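Surface presentation of antigens protein SpaO (Shigella flexneri, PDB 4TT9) is required for secretion of the three Ipa proteins and for host-cell invasion, here represented by its C-terminal SpoA domain, of the FliN/MopA/SpaO family. Local coordinates at residues V19-L25 / H53-N59. Sequence-based numbering, arbitrary orientation.
Sequences VKVDFIL and HVNIKVN
Lys20 O accepts from Asn59 N at 2.7 Å and also meets the CA-H of Val58, at one end of an antiparallel β pair in the SpoA domain, whose sheet runs on into a second subunit through 19-24. The backbone turns left-handed after 54-58 (phi 49° at Asn59), a conformation asparagine tolerates better than most residues, and the Asn59 amide replaces the main-chain carbonyl that would close the ring: OD1 accepts from Lys20 N at 3.0 Å, the donor tilted 29° from the amide plane. Two regular hydrogen-bonded pairs follow, Asp22 with Lys57 and Ile24 with Asn55.

The side chains alternate between faces. Apolar Val21, Phe23, Ile56 and Val58 share one, where CG1 of Val21 lies alongside CG2 of Val58 at 3.8 Å, and CG2 of Ile56 approaches Phe23 CE1 obliquely. Phe44 and Phe46 of the second subunit meet the Phe23 ring edge-to-face.

Asp22, Ile24, Asn55 and Lys57 occupy the other face. The buried Asp22 carboxylate takes a weak salt bridge from Lys20 NZ. Lys57 serves with both its parts: its ammonium NZ forms a salt bridge with Glu27 of the same chain, while its chain, anti at each bond beyond CG (chi3 171°), crosses Ile24, bringing CD a tight 3.5 Å from the Ile24 CD1 methyl.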
ATOM      1  N   VAL B  19      10.240   3.955  13.279  1.00 55.97           N
ATOM      2  CA  VAL B  19       9.468   2.781  12.855  1.00 51.27           C
ATOM      3  C   VAL B  19       8.983   2.821  11.403  1.00 49.50           C
ATOM      4  O   VAL B  19       8.892   3.888  10.790  1.00 49.09           O
ATOM      5  CB  VAL B  19       8.235   2.570  13.733  1.00 45.61           C
ATOM      6  CG1 VAL B  19       8.637   2.116  15.130  1.00 42.19           C
ATOM      7  CG2 VAL B  19       7.418   3.842  13.775  1.00 44.85           C
ATOM      8  N   LYS B  20       8.637   1.639  10.895  1.00 48.54           N
ATOM      9  CA  LYS B  20       8.315   1.407   9.490  1.00 49.15           C
ATOM     10  C   LYS B  20       6.803   1.334   9.289  1.00 47.14           C
ATOM     11  O   LYS B  20       6.162   0.364   9.697  1.00 49.49           O
ATOM     12  CB  LYS B  20       8.994   0.099   9.053  1.00 49.51           C
ATOM     13  CG  LYS B  20       8.759  -0.420   7.627  1.00 52.39           C
ATOM     14  CD  LYS B  20       9.695  -1.625   7.376  1.00 53.15           C
ATOM     15  CE  LYS B  20       9.172  -2.617   6.346  1.00 55.33           C
ATOM     16  NZ  LYS B  20       7.914  -3.291   6.762  1.00 57.30           N
ATOM     17  N   VAL B  21       6.238   2.369   8.672  1.00 43.94           N
ATOM     18  CA  VAL B  21       4.805   2.410   8.408  1.00 42.20           C
ATOM     19  C   VAL B  21       4.506   2.067   6.943  1.00 44.51           C
ATOM     20  O   VAL B  21       5.147   2.584   6.027  1.00 44.89           O
ATOM     21  CB  VAL B  21       4.184   3.761   8.834  1.00 45.76           C
ATOM     22  CG1 VAL B  21       4.576   4.084  10.268  1.00 49.99           C
ATOM     23  CG2 VAL B  21       4.636   4.877   7.938  1.00 49.39           C
ATOM     24  N   ASP B  22       3.571   1.149   6.726  1.00 45.49           N
ATOM     25  CA  ASP B  22       3.242   0.710   5.375  1.00 48.35           C
ATOM     26  C   ASP B  22       1.836   1.171   5.012  1.00 51.09           C
ATOM     27  O   ASP B  22       0.928   1.128   5.848  1.00 53.67           O
ATOM     28  CB  ASP B  22       3.319  -0.818   5.257  1.00 54.35           C
ATOM     29  CG  ASP B  22       4.714  -1.323   4.916  1.00 61.00           C
ATOM     30  OD1 ASP B  22       5.498  -0.562   4.322  1.00 62.84           O
ATOM     31  OD2 ASP B  22       5.019  -2.496   5.230  1.00 64.48           O
ATOM     32  N   PHE B  23       1.654   1.620   3.776  1.00 45.11           N
ATOM     33  CA  PHE B  23       0.323   1.955   3.297  1.00 40.82           C
ATOM     34  C   PHE B  23      -0.062   0.955   2.221  1.00 41.78           C
ATOM     35  O   PHE B  23       0.458   0.985   1.111  1.00 44.39           O
ATOM     36  CB  PHE B  23       0.272   3.398   2.797  1.00 36.17           C
ATOM     37  CG  PHE B  23       0.503   4.413   3.885  1.00 37.97           C
ATOM     38  CD1 PHE B  23      -0.565   4.987   4.555  1.00 35.41           C
ATOM     39  CD2 PHE B  23       1.791   4.782   4.252  1.00 38.20           C
ATOM     40  CE1 PHE B  23      -0.354   5.914   5.563  1.00 35.52           C
ATOM     41  CE2 PHE B  23       2.005   5.716   5.266  1.00 37.21           C
ATOM     42  CZ  PHE B  23       0.934   6.276   5.916  1.00 36.16           C
ATOM     43  N   ILE B  24      -0.984   0.069   2.578  1.00 42.74           N
ATOM     44  CA  ILE B  24      -1.188  -1.193   1.876  1.00 37.00           C
ATOM     45  C   ILE B  24      -2.547  -1.222   1.209  1.00 41.03           C
ATOM     46  O   ILE B  24      -3.573  -1.102   1.877  1.00 46.16           O
ATOM     47  CB  ILE B  24      -1.073  -2.364   2.871  1.00 35.54           C
ATOM     48  CG1 ILE B  24       0.385  -2.554   3.272  1.00 38.30           C
ATOM     49  CG2 ILE B  24      -1.662  -3.635   2.305  1.00 36.38           C
ATOM     50  CD1 ILE B  24       0.617  -3.765   4.090  1.00 42.37           C
ATOM     51  N   LEU B  25      -2.551  -1.385  -0.110  1.00 39.24           N
ATOM     52  CA  LEU B  25      -3.776  -1.298  -0.893  1.00 35.94           C
ATOM     53  C   LEU B  25      -4.509  -2.624  -0.918  1.00 40.52           C
ATOM     54  O   LEU B  25      -5.731  -2.674  -0.831  1.00 43.85           O
ATOM     55  CB  LEU B  25      -3.438  -0.880  -2.317  1.00 38.79           C
ATOM     56  CG  LEU B  25      -2.761   0.481  -2.435  1.00 45.53           C
ATOM     57  CD1 LEU B  25      -2.485   0.844  -3.887  1.00 50.19           C
ATOM     58  CD2 LEU B  25      -3.626   1.530  -1.795  1.00 44.71           C
ATOM     59  N   HIS B  53     -10.064   1.953   1.308  1.00 49.84           N
ATOM     60  CA  HIS B  53      -9.750   0.953   2.327  1.00 48.27           C
ATOM     61  C   HIS B  53      -8.270   0.612   2.365  1.00 42.30           C
ATOM     62  O   HIS B  53      -7.904  -0.557   2.313  1.00 42.50           O
ATOM     63  CB  HIS B  53     -10.551  -0.332   2.102  1.00 51.53           C
ATOM     64  CG  HIS B  53     -12.020  -0.183   2.345  1.00 56.98           C
ATOM     65  ND1 HIS B  53     -12.863   0.430   1.440  1.00 57.30           N
ATOM     66  CD2 HIS B  53     -12.798  -0.572   3.379  1.00 60.98           C
ATOM     67  CE1 HIS B  53     -14.099   0.413   1.913  1.00 58.78           C
ATOM     68  NE2 HIS B  53     -14.085  -0.191   3.088  1.00 63.67           N
ATOM     69  N   VAL B  54      -7.419   1.628   2.448  1.00 39.21           N
ATOM     70  CA  VAL B  54      -5.991   1.406   2.652  1.00 33.30           C
ATOM     71  C   VAL B  54      -5.772   0.972   4.086  1.00 37.99           C
ATOM     72  O   VAL B  54      -6.343   1.556   5.013  1.00 39.20           O
ATOM     73  CB  VAL B  54      -5.200   2.688   2.445  1.00 34.26           C
ATOM     74  CG1 VAL B  54      -3.728   2.376   2.287  1.00 26.03           C
ATOM     75  CG2 VAL B  54      -5.723   3.418   1.235  1.00 33.22           C
ATOM     76  N   ASN B  55      -4.952  -0.061   4.265  1.00 46.17           N
ATOM     77  CA  ASN B  55      -4.587  -0.551   5.590  1.00 37.00           C
ATOM     78  C   ASN B  55      -3.283   0.062   6.022  1.00 37.93           C
ATOM     79  O   ASN B  55      -2.305   0.037   5.275  1.00 35.13           O
ATOM     80  CB  ASN B  55      -4.430  -2.068   5.573  1.00 33.17           C
ATOM     81  CG  ASN B  55      -5.740  -2.775   5.416  1.00 34.71           C
ATOM     82  OD1 ASN B  55      -6.793  -2.179   5.600  1.00 40.87           O
ATOM     83  ND2 ASN B  55      -5.691  -4.054   5.092  1.00 37.75           N
ATOM     84  N   ILE B  56      -3.253   0.616   7.222  1.00 40.17           N
ATOM     85  CA  ILE B  56      -2.029   1.239   7.686  1.00 36.78           C
ATOM     86  C   ILE B  56      -1.360   0.308   8.678  1.00 39.85           C
ATOM     87  O   ILE B  56      -1.970  -0.094   9.669  1.00 41.33           O
ATOM     88  CB  ILE B  56      -2.293   2.615   8.294  1.00 37.74           C
ATOM     89  CG1 ILE B  56      -3.263   3.385   7.395  1.00 32.40           C
ATOM     90  CG2 ILE B  56      -0.983   3.382   8.480  1.00 38.72           C
ATOM     91  CD1 ILE B  56      -3.660   4.751   7.906  1.00 32.08           C
ATOM     92  N   LYS B  57      -0.111  -0.046   8.383  1.00 37.93           N
ATOM     93  CA  LYS B  57       0.638  -0.991   9.187  1.00 36.06           C
ATOM     94  C   LYS B  57       1.867  -0.318   9.757  1.00 36.72           C
ATOM     95  O   LYS B  57       2.504   0.490   9.086  1.00 37.05           O
ATOM     96  CB  LYS B  57       1.070  -2.193   8.351  1.00 38.83           C
ATOM     97  CG  LYS B  57      -0.021  -3.208   8.055  1.00 38.92           C
ATOM     98  CD  LYS B  57       0.609  -4.475   7.498  1.00 42.36           C
ATOM     99  CE  LYS B  57      -0.382  -5.611   7.375  1.00 48.89           C
ATOM    100  NZ  LYS B  57       0.256  -6.808   6.751  1.00 55.33           N
ATOM    101  N   VAL B  58       2.192  -0.642  10.999  1.00 34.36           N
ATOM    102  CA  VAL B  58       3.426  -0.168  11.596  1.00 49.28           C
ATOM    103  C   VAL B  58       4.230  -1.391  12.003  1.00 53.20           C
ATOM    104  O   VAL B  58       3.759  -2.186  12.810  1.00 62.51           O
ATOM    105  CB  VAL B  58       3.153   0.698  12.829  1.00 46.78           C
ATOM    106  CG1 VAL B  58       4.452   1.071  13.511  1.00 45.59           C
ATOM    107  CG2 VAL B  58       2.389   1.944  12.436  1.00 46.89           C
ATOM    108  N   ASN B  59       5.427  -1.548  11.442  1.00 47.67           N
ATOM    109  CA  ASN B  59       6.236  -2.745  11.680  1.00 48.53           C
ATOM    110  C   ASN B  59       5.466  -4.046  11.507  1.00 53.95           C
ATOM    111  O   ASN B  59       5.677  -4.999  12.265  1.00 61.78           O
ATOM    112  CB  ASN B  59       6.919  -2.710  13.057  1.00 44.21           C
ATOM    113  CG  ASN B  59       7.952  -1.617  13.154  1.00 43.47           C
ATOM    114  OD1 ASN B  59       8.331  -1.026  12.148  1.00 45.48           O
ATOM    115  ND2 ASN B  59       8.418  -1.345  14.356  1.00 45.57           N
TER